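Local coordinates for protein Avidin/streptavidin (Shewanella denitrificans, PDB 3SZH) that is a biotin-binding protein of the avidin family, probably holding the vitamin with high affinity inside a closed antiparallel beta barrel, at residues Thr8-Trp13 / Tyr22-Asn27; Ser48-Asn53 / Trp67-Glu72; Ser76-Ser81 / Trp97-Asn102; Ile93-Gln98 / Gly113-Ser118. One frame throughout, in Å; residues are numbered along the deposited sequence.

Contact 1: residues Thr8-Trp13 / Tyr22-Asn27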
loop_
_atom_site.group_PDB
_atom_site.type_symbol
_atom_site.label_atom_id
_atom_site.label_comp_id
_atom_site.label_asym_id
_atom_site.label_seq_id
_atom_site.Cartn_x
_atom_site.Cartn_y
_atom_site.Cartn_z
ATOM N N THR B 8 9.700 10.546 10.344
ATOM C CA THR B 8 9.151 11.878 10.151
ATOM C C THR B 8 9.043 12.236 8.677
ATOM O O THR B 8 9.595 11.551 7.808
ATOM C CB THR B 8 10.071 12.959 10.777
ATOM O OG1 THR B 8 11.276 13.049 10.011
ATOM C CG2 THR B 8 10.421 12.657 12.236
ATOM N N ALA B 9 8.367 13.341 8.405
ATOM C CA ALA B 9 8.475 13.939 7.103
ATOM C C ALA B 9 9.945 14.212 6.842
ATOM O O ALA B 9 10.710 14.479 7.782
ATOM C CB ALA B 9 7.665 15.211 7.023
ATOM N N MET B 10 10.332 14.186 5.575
ATOM C CA MET B 10 11.705 14.485 5.158
ATOM C C MET B 10 12.718 13.565 5.843
ATOM O O MET B 10 13.715 14.010 6.425
ATOM C CB MET B 10 12.041 15.954 5.431
ATOM C CG MET B 10 10.972 16.915 4.937
ATOM S SD MET B 10 10.476 16.727 3.243
ATOM C CE MET B 10 12.024 16.476 2.466
ATOM N N SER B 11 12.464 12.264 5.779
ATOM C CA SER B 11 13.383 11.254 6.310
ATOM C C SER B 11 13.629 10.211 5.228
ATOM O O SER B 11 12.725 9.880 4.443
ATOM C CB SER B 11 12.852 10.625 7.602
ATOM O OG SER B 11 11.620 9.944 7.444
ATOM N N ALA B 12 14.863 9.721 5.156
ATOM C CA ALA B 12 15.282 8.767 4.138
ATOM C C ALA B 12 15.757 7.467 4.778
ATOM O O ALA B 12 16.371 7.457 5.854
ATOM C CB ALA B 12 16.362 9.336 3.270
ATOM N N TRP B 13 15.497 6.378 4.077
ATOM C CA TRP B 13 15.634 5.018 4.630
ATOM C C TRP B 13 16.165 4.111 3.539
ATOM O O TRP B 13 15.597 4.127 2.456
ATOM C CB TRP B 13 14.279 4.529 5.171
ATOM C CG TRP B 13 13.600 5.519 6.045
ATOM C CD1 TRP B 13 12.794 6.546 5.669
ATOM C CD2 TRP B 13 13.747 5.633 7.450
ATOM N NE1 TRP B 13 12.402 7.282 6.749
ATOM C CE2 TRP B 13 12.967 6.731 7.862
ATOM C CE3 TRP B 13 14.468 4.901 8.434
ATOM C CZ2 TRP B 13 12.907 7.148 9.208
ATOM C CZ3 TRP B 13 14.385 5.310 9.779
ATOM C CH2 TRP B 13 13.598 6.404 10.143
ATOM N N TYR B 22 12.617 7.944 0.127
ATOM C CA TYR B 22 12.702 9.364 0.491
ATOM C C TYR B 22 11.307 9.806 0.890
ATOM O O TYR B 22 10.449 9.995 -0.002
ATOM C CB TYR B 22 13.224 10.194 -0.691
ATOM C CG TYR B 22 14.562 9.756 -1.236
ATOM C CD1 TYR B 22 14.631 8.790 -2.254
ATOM C CD2 TYR B 22 15.765 10.285 -0.735
ATOM C CE1 TYR B 22 15.850 8.376 -2.778
ATOM C CE2 TYR B 22 16.987 9.894 -1.252
ATOM C CZ TYR B 22 17.017 8.939 -2.286
ATOM O OH TYR B 22 18.212 8.496 -2.819
ATOM N N ILE B 23 11.028 9.910 2.181
ATOM C CA ILE B 23 9.741 10.406 2.622
ATOM C C ILE B 23 9.727 11.912 2.523
ATOM O O ILE B 23 10.567 12.573 3.142
ATOM C CB ILE B 23 9.371 9.946 4.053
ATOM C CG1 ILE B 23 9.408 8.420 4.187
ATOM C CG2 ILE B 23 8.032 10.535 4.480
ATOM C CD1 ILE B 23 9.072 7.916 5.607
ATOM N N ASN B 24 8.791 12.451 1.752
ATOM C CA ASN B 24 8.649 13.870 1.568
ATOM C C ASN B 24 7.722 14.487 2.603
ATOM O O ASN B 24 8.202 15.130 3.529
ATOM C CB ASN B 24 8.218 14.161 0.145
ATOM C CG ASN B 24 7.997 15.613 -0.079
ATOM O OD1 ASN B 24 6.861 16.069 -0.069
ATOM N ND2 ASN B 24 9.069 16.358 -0.256
ATOM N N SER B 25 6.417 14.338 2.447
ATOM C CA SER B 25 5.440 14.889 3.364
ATOM C C SER B 25 4.730 13.787 4.145
ATOM O O SER B 25 4.513 12.672 3.646
ATOM C CB SER B 25 4.422 15.762 2.613
ATOM O OG SER B 25 3.644 14.991 1.717
ATOM N N ILE B 26 4.383 14.118 5.382
ATOM C CA ILE B 26 3.411 13.375 6.166
ATOM C C ILE B 26 2.432 14.419 6.702
ATOM O O ILE B 26 2.798 15.262 7.529
ATOM C CB ILE B 26 4.034 12.586 7.328
ATOM C CG1 ILE B 26 5.095 11.589 6.835
ATOM C CG2 ILE B 26 2.951 11.889 8.130
ATOM C CD1 ILE B 26 5.856 10.879 7.978
ATOM N N ASN B 27 1.209 14.415 6.173
ATOM C CA ASN B 27 0.271 15.501 6.464
ATOM C C ASN B 27 -0.433 15.306 7.791
ATOM O O ASN B 27 -0.131 14.367 8.525
ATOM C CB ASN B 27 -0.678 15.777 5.281
ATOM C CG ASN B 27 -1.797 14.744 5.107
ATOM O OD1 ASN B 27 -2.501 14.787 4.075
ATOM N ND2 ASN B 27 -1.979 13.850 6.040
#
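In the first hairpin of the barrel, M10 and S11 both face I23 across a G1 beta bulge. M10 takes a left-handed backbone conformation (phi 57°, psi 51°) there. I23 N donates to S11 O at 2.8 Å, whereas the return bond from S11 N to I23 O is weak. The buried side chain of I23 shares a sheet face with S11 and packs on the W13 indole and S11 OG. Its CG1 stands anti to the carbonyl carbon (chi1 -56°) and the chain is extended beyond it, which carries CD1 to 3.6 Å from W13 NE1, with S11 OG 3.7 Å from the same methyl.

Beside it S11 OG is gripped twice within the 8-13 segment: it donates to T8 O at 2.6 Å and accepts from W13 NE1 at 2.9 Å. This relay ties the approach to strand 11-14 to the indole that follows the bulge in the antiparallel hairpin. Further along, I26 presses its CD1 end-on against the T8-A9 peptide, 3.5 Å from A9 N. On the other face of the sheet A12 CB lies 4.2 Å from CD2 of the Y22 ring, whose hydroxyl is hydrogen-bonded to R39 beyond strand 31-37.

Contact 2: residues Ser48-Asn53 / Trp67-Glu72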
loop_
_atom_site.group_PDB
_atom_site.type_symbol
_atom_site.label_atom_id
_atom_site.label_comp_id
_atom_site.label_asym_id
_atom_site.label_seq_id
_atom_site.Cartn_x
_atom_site.Cartn_y
_atom_site.Cartn_z
ATOM N N SER B 48 16.318 5.840 -10.863
ATOM C CA SER B 48 15.442 6.953 -11.218
ATOM C C SER B 48 14.326 6.998 -10.174
ATOM O O SER B 48 13.985 5.977 -9.574
ATOM C CB SER B 48 14.910 6.823 -12.647
ATOM O OG SER B 48 14.085 5.679 -12.777
ATOM N N PRO B 49 13.759 8.183 -9.919
ATOM C CA PRO B 49 12.773 8.264 -8.847
ATOM C C PRO B 49 11.394 7.799 -9.266
ATOM O O PRO B 49 10.898 8.155 -10.355
ATOM C CB PRO B 49 12.753 9.749 -8.496
ATOM C CG PRO B 49 13.166 10.450 -9.775
ATOM C CD PRO B 49 14.082 9.509 -10.498
ATOM N N TYR B 50 10.784 7.003 -8.376
ATOM C CA TYR B 50 9.400 6.535 -8.555
ATOM C C TYR B 50 8.535 7.120 -7.458
ATOM O O TYR B 50 8.886 7.038 -6.284
ATOM C CB TYR B 50 9.304 4.992 -8.574
ATOM C CG TYR B 50 9.895 4.428 -9.836
ATOM C CD1 TYR B 50 11.258 4.175 -9.975
ATOM C CD2 TYR B 50 9.080 4.194 -10.939
ATOM C CE1 TYR B 50 11.786 3.709 -11.183
ATOM C CE2 TYR B 50 9.606 3.743 -12.142
ATOM C CZ TYR B 50 10.951 3.507 -12.271
ATOM O OH TYR B 50 11.512 3.080 -13.447
ATOM N N PRO B 51 7.428 7.785 -7.808
ATOM C CA PRO B 51 6.548 8.334 -6.770
ATOM C C PRO B 51 5.977 7.291 -5.800
ATOM O O PRO B 51 5.649 6.172 -6.208
ATOM C CB PRO B 51 5.433 9.021 -7.566
ATOM C CG PRO B 51 6.101 9.397 -8.858
ATOM C CD PRO B 51 7.001 8.223 -9.154
ATOM N N VAL B 52 5.818 7.712 -4.552
ATOM C CA VAL B 52 5.314 6.883 -3.474
ATOM C C VAL B 52 4.150 7.579 -2.786
ATOM O O VAL B 52 4.182 8.806 -2.576
ATOM C CB VAL B 52 6.444 6.665 -2.428
ATOM C CG1 VAL B 52 5.951 5.889 -1.206
ATOM C CG2 VAL B 52 7.652 5.974 -3.061
ATOM N N ASN B 53 3.145 6.799 -2.415
ATOM C CA ASN B 53 2.132 7.278 -1.487
ATOM C C ASN B 53 1.986 6.262 -0.345
ATOM O O ASN B 53 2.626 5.218 -0.359
ATOM C CB ASN B 53 0.791 7.603 -2.193
ATOM C CG ASN B 53 0.206 6.428 -2.927
ATOM O OD1 ASN B 53 0.465 5.266 -2.588
ATOM N ND2 ASN B 53 -0.619 6.706 -3.942
ATOM N N TRP B 67 5.619 1.121 -10.611
ATOM C CA TRP B 67 6.880 1.116 -11.348
ATOM C C TRP B 67 6.715 1.650 -12.760
ATOM O O TRP B 67 6.913 0.937 -13.760
ATOM C CB TRP B 67 7.508 -0.281 -11.350
ATOM C CG TRP B 67 7.853 -0.772 -9.975
ATOM C CD1 TRP B 67 7.176 -1.716 -9.234
ATOM C CD2 TRP B 67 8.922 -0.312 -9.157
ATOM N NE1 TRP B 67 7.783 -1.874 -8.000
ATOM C CE2 TRP B 67 8.866 -1.038 -7.939
ATOM C CE3 TRP B 67 9.952 0.617 -9.351
ATOM C CZ2 TRP B 67 9.794 -0.848 -6.912
ATOM C CZ3 TRP B 67 10.856 0.813 -8.330
ATOM C CH2 TRP B 67 10.776 0.085 -7.133
ATOM N N LEU B 68 6.351 2.921 -12.850
ATOM C CA LEU B 68 6.287 3.628 -14.117
ATOM C C LEU B 68 6.696 5.055 -13.816
ATOM O O LEU B 68 6.160 5.687 -12.917
ATOM C CB LEU B 68 4.869 3.580 -14.706
ATOM C CG LEU B 68 4.655 4.249 -16.069
ATOM C CD1 LEU B 68 5.547 3.609 -17.079
ATOM C CD2 LEU B 68 3.186 4.190 -16.482
ATOM N N ASN B 69 7.663 5.556 -14.570
ATOM C CA ASN B 69 8.046 6.959 -14.476
ATOM C C ASN B 69 8.432 7.426 -15.891
ATOM O O ASN B 69 8.145 6.738 -16.890
ATOM C CB ASN B 69 9.129 7.190 -13.395
ATOM C CG ASN B 69 10.452 6.600 -13.764
ATOM O OD1 ASN B 69 10.614 6.072 -14.861
ATOM N ND2 ASN B 69 11.411 6.679 -12.859
ATOM N N SER B 70 9.080 8.580 -15.972
ATOM C CA SER B 70 9.404 9.168 -17.265
ATOM C C SER B 70 10.533 8.453 -17.981
ATOM O O SER B 70 10.793 8.747 -19.152
ATOM C CB SER B 70 9.769 10.642 -17.114
ATOM O OG SER B 70 10.792 10.777 -16.155
ATOM N N VAL B 71 11.219 7.529 -17.302
ATOM C CA VAL B 71 12.263 6.811 -18.019
ATOM C C VAL B 71 12.060 5.330 -18.226
ATOM O O VAL B 71 12.551 4.809 -19.236
ATOM C CB VAL B 71 13.704 7.115 -17.525
ATOM C CG1 VAL B 71 14.035 8.598 -17.661
ATOM C CG2 VAL B 71 13.888 6.650 -16.108
ATOM N N GLU B 72 11.313 4.649 -17.348
ATOM C CA GLU B 72 11.253 3.188 -17.411
ATOM C C GLU B 72 10.007 2.620 -16.735
ATOM O O GLU B 72 9.549 3.163 -15.718
ATOM C CB GLU B 72 12.490 2.638 -16.652
ATOM C CG GLU B 72 12.807 1.239 -17.017
ATOM C CD GLU B 72 14.115 0.802 -16.429
ATOM O OE1 GLU B 72 14.966 1.655 -15.998
ATOM O OE2 GLU B 72 14.273 -0.403 -16.390
HETATM O O HOH W 1 15.456 3.947 -14.376
#
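The phenol ring of Y50 is sandwiched between N69 and W67. On one face the N69 amide lies stacked, its plane only 10° from that of the ring, with ND2 3.2 Å above the plane and displaced toward the rim. On the opposite face W67 presents the edge of its six-membered ring in a T-shaped (edge-to-face) pair, its CE3 sitting over the centre of the phenol. L68 CA and E72 O occupy the phenol's edge, and Y50 OH donates to E72 O at 3.0 Å from above the carbonyl plane; N69 N reaches that oxygen from the other face.

Both ends of the N69 amide are engaged, which fixes its rotation. ND2 donates in its own plane to S48 OG at 2.9 Å and, almost straight (174°), to P49 O at 3.0 Å. OD1 accepts from V71 N in an Asx turn and from E72 N, also 2.9 Å away. A water accepts from S48 OG and donates to E72 OE1, while E72 OE2 is held by C45 N.

The contact thus docks the loop between strands 60-66 and 73-85 onto the start of strand 50-57, while W67 NE1 reaches T78 on strand 73-85 and L68 packs on F57 of the second subunit.

Contact 3: residues Ser76-Ser81 / Trp97-Asn102; sequences SITSWS and WQLVVN
W80 and W97 face each other as a non-hydrogen-bonded antiparallel pair. From its CB, W80 turns CG anti to the carbonyl carbon (chi1 -69°), which lays one face of the indole against W97: CG is 3.9 Å and CD1 3.6 Å from W97 CB. This methylene sits over the five-membered ring in a CH-pi contact, 19° off the normal. NE1 passes 3.9 Å from W97 CD1, with the two indoles oblique to each other, and makes its hydrogen bond with D115 OD2. On the same face, T78 CG2 covers CZ3 and CH2 of the six-membered ring. F63 stacks on the W80 ring, and F117 meets it edge-to-face.

Replacing W80 by alanine would probably leave D115 OD2 without this donor and open a gap against W97 CB and T78 CG2.

The backbones are zipped by four bonds of one length: I77 and V100 exchange two, and S79 and Q98 two more, with S79 N 2.9 Å from Q98 O. On the face opposite the tryptophans I77 CB lies 4.2 Å from V100 CG1, and I77 and S79 pack on S62 of the second subunit. Such a hairpin, aromatic on its inner face, is consistent with the tryptophan-lined biotin pocket of the avidin-family barrel.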
loop_
_atom_site.group_PDB
_atom_site.type_symbol
_atom_site.label_atom_id
_atom_site.label_comp_id
_atom_site.label_asym_id
_atom_site.label_seq_id
_atom_site.Cartn_x
_atom_site.Cartn_y
_atom_site.Cartn_z
ATOM N N SER B 76 4.374 -3.124 -12.888
ATOM C CA SER B 76 3.960 -3.700 -11.622
ATOM C C SER B 76 3.911 -2.620 -10.542
ATOM O O SER B 76 4.259 -1.461 -10.796
ATOM C CB SER B 76 4.939 -4.807 -11.227
ATOM O OG SER B 76 6.252 -4.280 -11.146
ATOM N N ILE B 77 3.432 -3.020 -9.358
ATOM C CA ILE B 77 3.268 -2.127 -8.204
ATOM C C ILE B 77 3.788 -2.891 -6.983
ATOM O O ILE B 77 3.411 -4.057 -6.779
ATOM C CB ILE B 77 1.763 -1.807 -7.949
ATOM C CG1 ILE B 77 1.109 -1.163 -9.195
ATOM C CG2 ILE B 77 1.605 -0.886 -6.717
ATOM C CD1 ILE B 77 -0.403 -1.108 -9.123
ATOM N N THR B 78 4.622 -2.242 -6.168
ATOM C CA THR B 78 5.055 -2.815 -4.897
ATOM C C THR B 78 4.441 -2.053 -3.745
ATOM O O THR B 78 4.342 -0.824 -3.786
ATOM C CB THR B 78 6.586 -2.794 -4.768
ATOM O OG1 THR B 78 7.127 -3.544 -5.852
ATOM C CG2 THR B 78 7.064 -3.422 -3.432
ATOM N N SER B 79 3.979 -2.785 -2.739
ATOM C CA SER B 79 3.428 -2.210 -1.524
ATOM C C SER B 79 4.147 -2.799 -0.324
ATOM O O SER B 79 4.303 -4.011 -0.220
ATOM C CB SER B 79 1.958 -2.540 -1.370
ATOM O OG SER B 79 1.238 -2.008 -2.449
ATOM N N TRP B 80 4.575 -1.950 0.587
ATOM C CA TRP B 80 5.242 -2.316 1.839
ATOM C C TRP B 80 4.319 -1.990 3.001
ATOM O O TRP B 80 3.671 -0.940 3.045
ATOM C CB TRP B 80 6.506 -1.483 1.984
ATOM C CG TRP B 80 7.643 -1.746 1.053
ATOM C CD1 TRP B 80 8.754 -2.481 1.318
ATOM C CD2 TRP B 80 7.827 -1.218 -0.271
ATOM N NE1 TRP B 80 9.640 -2.433 0.279
ATOM C CE2 TRP B 80 9.086 -1.677 -0.729
ATOM C CE3 TRP B 80 7.077 -0.358 -1.099
ATOM C CZ2 TRP B 80 9.625 -1.284 -1.960
ATOM C CZ3 TRP B 80 7.604 0.005 -2.338
ATOM C CH2 TRP B 80 8.865 -0.449 -2.747
ATOM N N SER B 81 4.325 -2.884 3.991
ATOM C CA SER B 81 3.683 -2.660 5.281
ATOM C C SER B 81 4.737 -2.887 6.343
ATOM O O SER B 81 5.445 -3.895 6.299
ATOM C CB SER B 81 2.562 -3.667 5.531
ATOM O OG SER B 81 1.530 -3.541 4.567
ATOM N N TRP B 97 6.750 -6.799 2.005
ATOM C CA TRP B 97 6.224 -6.233 0.769
ATOM C C TRP B 97 5.544 -7.283 -0.083
ATOM O O TRP B 97 5.784 -8.494 0.040
ATOM C CB TRP B 97 7.323 -5.517 -0.026
ATOM C CG TRP B 97 8.546 -6.332 -0.343
ATOM C CD1 TRP B 97 9.731 -6.320 0.333
ATOM C CD2 TRP B 97 8.716 -7.269 -1.429
ATOM N NE1 TRP B 97 10.634 -7.174 -0.262
ATOM C CE2 TRP B 97 10.042 -7.763 -1.347
ATOM C CE3 TRP B 97 7.895 -7.705 -2.482
ATOM C CZ2 TRP B 97 10.554 -8.697 -2.251
ATOM C CZ3 TRP B 97 8.407 -8.628 -3.378
ATOM C CH2 TRP B 97 9.725 -9.128 -3.245
ATOM N N GLN B 98 4.694 -6.770 -0.958
ATOM C CA GLN B 98 4.002 -7.549 -1.983
ATOM C C GLN B 98 4.162 -6.811 -3.297
ATOM O O GLN B 98 3.986 -5.581 -3.366
ATOM C CB GLN B 98 2.523 -7.698 -1.637
ATOM C CG GLN B 98 2.261 -8.361 -0.268
ATOM C CD GLN B 98 0.789 -8.608 -0.025
ATOM O OE1 GLN B 98 -0.065 -7.733 -0.225
ATOM N NE2 GLN B 98 0.478 -9.803 0.395
ATOM N N LEU B 99 4.443 -7.568 -4.356
ATOM C CA LEU B 99 4.614 -7.060 -5.713
ATOM C C LEU B 99 3.566 -7.701 -6.612
ATOM O O LEU B 99 3.532 -8.929 -6.735
ATOM C CB LEU B 99 6.023 -7.424 -6.201
ATOM C CG LEU B 99 6.502 -7.169 -7.644
ATOM C CD1 LEU B 99 5.966 -8.149 -8.678
ATOM C CD2 LEU B 99 6.231 -5.750 -8.080
ATOM N N VAL B 100 2.716 -6.888 -7.226
ATOM C CA VAL B 100 1.725 -7.372 -8.164
ATOM C C VAL B 100 2.037 -6.864 -9.571
ATOM O O VAL B 100 2.287 -5.679 -9.788
ATOM C CB VAL B 100 0.256 -7.074 -7.715
ATOM C CG1 VAL B 100 -0.024 -5.573 -7.558
ATOM C CG2 VAL B 100 -0.764 -7.726 -8.662
ATOM N N VAL B 101 2.017 -7.807 -10.509
ATOM C CA VAL B 101 2.313 -7.534 -11.902
ATOM C C VAL B 101 1.042 -7.359 -12.724
ATOM O O VAL B 101 0.085 -8.141 -12.601
ATOM C CB VAL B 101 3.195 -8.682 -12.509
ATOM C CG1 VAL B 101 3.626 -8.367 -13.952
ATOM C CG2 VAL B 101 4.410 -8.958 -11.630
ATOM N N ASN B 102 1.032 -6.322 -13.546
ATOM C CA ASN B 102 -0.040 -6.085 -14.516
ATOM C C ASN B 102 -0.274 -7.355 -15.335
ATOM O O ASN B 102 0.691 -7.988 -15.768
ATOM C CB ASN B 102 0.357 -4.888 -15.384
ATOM C CG ASN B 102 -0.674 -4.516 -16.420
ATOM O OD1 ASN B 102 -1.851 -4.883 -16.330
ATOM N ND2 ASN B 102 -0.233 -3.745 -17.415
#

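Contact 4: residues Ile93-Gln98 / Gly113-Ser118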
loop_
_atom_site.group_PDB
_atom_site.type_symbol
_atom_site.label_atom_id
_atom_site.label_comp_id
_atom_site.label_asym_id
_atom_site.label_seq_id
_atom_site.Cartn_x
_atom_site.Cartn_y
_atom_site.Cartn_z
ATOM N N ILE B 93 13.051 0.778 9.589
ATOM C CA ILE B 93 11.680 0.398 9.273
ATOM C C ILE B 93 11.718 -1.043 8.780
ATOM O O ILE B 93 12.359 -1.347 7.777
ATOM C CB ILE B 93 11.045 1.303 8.182
ATOM C CG1 ILE B 93 11.132 2.793 8.555
ATOM C CG2 ILE B 93 9.580 0.913 7.959
ATOM C CD1 ILE B 93 10.681 3.743 7.432
ATOM N N SER B 94 11.070 -1.926 9.532
ATOM C CA SER B 94 11.016 -3.327 9.174
ATOM C C SER B 94 9.713 -3.559 8.429
ATOM O O SER B 94 8.645 -3.222 8.946
ATOM C CB SER B 94 11.086 -4.167 10.440
ATOM O OG SER B 94 11.025 -5.523 10.105
ATOM N N THR B 95 9.806 -4.162 7.242
ATOM C CA THR B 95 8.662 -4.270 6.340
ATOM C C THR B 95 8.497 -5.658 5.751
ATOM O O THR B 95 9.453 -6.426 5.609
ATOM C CB THR B 95 8.741 -3.278 5.140
ATOM O OG1 THR B 95 9.749 -3.707 4.227
ATOM C CG2 THR B 95 9.011 -1.854 5.580
ATOM N N LEU B 96 7.269 -5.926 5.316
ATOM C CA LEU B 96 6.944 -7.018 4.423
ATOM C C LEU B 96 6.312 -6.385 3.189
ATOM O O LEU B 96 5.426 -5.531 3.322
ATOM C CB LEU B 96 5.942 -7.965 5.072
ATOM C CG LEU B 96 6.411 -8.640 6.354
ATOM C CD1 LEU B 96 5.303 -9.535 6.906
ATOM C CD2 LEU B 96 7.704 -9.431 6.135
ATOM N N TRP B 97 6.750 -6.799 2.005
ATOM C CA TRP B 97 6.224 -6.233 0.769
ATOM C C TRP B 97 5.544 -7.283 -0.083
ATOM O O TRP B 97 5.784 -8.494 0.040
ATOM C CB TRP B 97 7.323 -5.517 -0.026
ATOM C CG TRP B 97 8.546 -6.332 -0.343
ATOM C CD1 TRP B 97 9.731 -6.320 0.333
ATOM C CD2 TRP B 97 8.716 -7.269 -1.429
ATOM N NE1 TRP B 97 10.634 -7.174 -0.262
ATOM C CE2 TRP B 97 10.042 -7.763 -1.347
ATOM C CE3 TRP B 97 7.895 -7.705 -2.482
ATOM C CZ2 TRP B 97 10.554 -8.697 -2.251
ATOM C CZ3 TRP B 97 8.407 -8.628 -3.378
ATOM C CH2 TRP B 97 9.725 -9.128 -3.245
ATOM N N GLN B 98 4.694 -6.770 -0.958
ATOM C CA GLN B 98 4.002 -7.549 -1.983
ATOM C C GLN B 98 4.162 -6.811 -3.297
ATOM O O GLN B 98 3.986 -5.581 -3.366
ATOM C CB GLN B 98 2.523 -7.698 -1.637
ATOM C CG GLN B 98 2.261 -8.361 -0.268
ATOM C CD GLN B 98 0.789 -8.608 -0.025
ATOM O OE1 GLN B 98 -0.065 -7.733 -0.225
ATOM N NE2 GLN B 98 0.478 -9.803 0.395
ATOM N N GLY B 113 8.175 -10.511 -0.034
ATOM C CA GLY B 113 9.457 -10.574 0.639
ATOM C C GLY B 113 9.548 -9.631 1.810
ATOM O O GLY B 113 8.555 -9.007 2.207
ATOM N N GLN B 114 10.748 -9.562 2.378
ATOM C CA GLN B 114 11.011 -8.719 3.548
ATOM C C GLN B 114 12.106 -7.736 3.222
ATOM O O GLN B 114 13.135 -8.113 2.689
ATOM C CB GLN B 114 11.418 -9.509 4.826
ATOM C CG GLN B 114 12.111 -8.580 5.898
ATOM C CD GLN B 114 11.527 -8.571 7.350
ATOM O OE1 GLN B 114 11.666 -9.567 8.091
ATOM N NE2 GLN B 114 10.971 -7.398 7.787
ATOM N N ASP B 115 11.878 -6.464 3.548
ATOM C CA ASP B 115 12.929 -5.426 3.456
ATOM C C ASP B 115 13.091 -4.779 4.810
ATOM O O ASP B 115 12.093 -4.475 5.485
ATOM C CB ASP B 115 12.530 -4.301 2.488
ATOM C CG ASP B 115 12.685 -4.642 1.024
ATOM O OD1 ASP B 115 13.207 -5.718 0.659
ATOM O OD2 ASP B 115 12.248 -3.791 0.227
ATOM N N VAL B 116 14.342 -4.550 5.220
ATOM C CA VAL B 116 14.610 -3.740 6.405
ATOM C C VAL B 116 15.338 -2.502 5.938
ATOM O O VAL B 116 16.372 -2.592 5.284
ATOM C CB VAL B 116 15.420 -4.499 7.471
ATOM C CG1 VAL B 116 15.736 -3.558 8.608
ATOM C CG2 VAL B 116 14.613 -5.719 7.969
ATOM N N PHE B 117 14.730 -1.345 6.199
ATOM C CA PHE B 117 15.286 -0.057 5.803
ATOM C C PHE B 117 15.962 0.540 7.032
ATOM O O PHE B 117 15.438 0.465 8.150
ATOM C CB PHE B 117 14.174 0.881 5.298
ATOM C CG PHE B 117 13.540 0.470 4.013
ATOM C CD1 PHE B 117 12.531 -0.494 3.993
ATOM C CD2 PHE B 117 13.934 1.065 2.824
ATOM C CE1 PHE B 117 11.934 -0.856 2.792
ATOM C CE2 PHE B 117 13.332 0.712 1.612
ATOM C CZ PHE B 117 12.333 -0.245 1.594
ATOM N N SER B 118 17.152 1.071 6.831
ATOM C CA SER B 118 17.934 1.710 7.881
ATOM C C SER B 118 18.058 3.191 7.570
ATOM O O SER B 118 18.078 3.576 6.404
ATOM C CB SER B 118 19.332 1.081 7.935
ATOM O OG SER B 118 19.269 -0.297 8.273
HETATM O O HOH W 2 13.401 -8.739 -0.162
#
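W97 lies flat over G113 in the last hairpin of the up-and-down barrel, where strands 92-101 and 111-119 pair. With CG between the backbone N and the carbonyl carbon (chi1 55°), the indole folds back across the neighbouring strand: G113 N is 3.4 Å above its plane, and G113 CA makes a CH-pi contact with the five-membered ring. The fit is so close that a beta carbon at 113 would run into the ring. At the indole's edge NE1 gives a weak bond to D115 OD1, 3.1 Å away; that oxygen also accepts from Q16. A valine in place of W97 is likely to leave the G113 backbone without its cover and D115 OD1 without this donor.

The inner side stays tight further along: D115 O is gripped twice, by T95 N at 2.9 Å and by T95 OG1 at 2.8 Å.

The outer face, bearing S94, L96, Q114 and V116, is looser. Q114, exposed and bent at chi2, spreads its amide across the opposite strand, where NE2 makes weak bonds to T95 O and S94 OG; L96 CD2 rests 3.9 Å from Q114 CB. P107 of the second subunit packs on S94 and Q114. Inside, T95 OG1 lies in the plane of the F117 ring, 3.9 Å from CE1.

How the contacts relate
The four contacts sample one closed antiparallel sheet whose strands follow chain order. Contact 1 comes first, then contact 2, and contacts 3 and 4 overlap on strand 92-101, sharing W97 and Q98, with centres about 12 Å apart. Contact 2 is about 14 Å from contact 3, centre to centre, and W67 joins them through S76 and T78. Contacts 1 and 3 lie on opposite sides of the chain's centre, about 20 Å apart between centres. Contact 1 nevertheless touches contact 4, where W13 packs on I93 and F117 as the first and last strands close the barrel. Contacts 2, 3 and 4 also reach the second subunit, so parts of the barrel wall and one loop help form the interface.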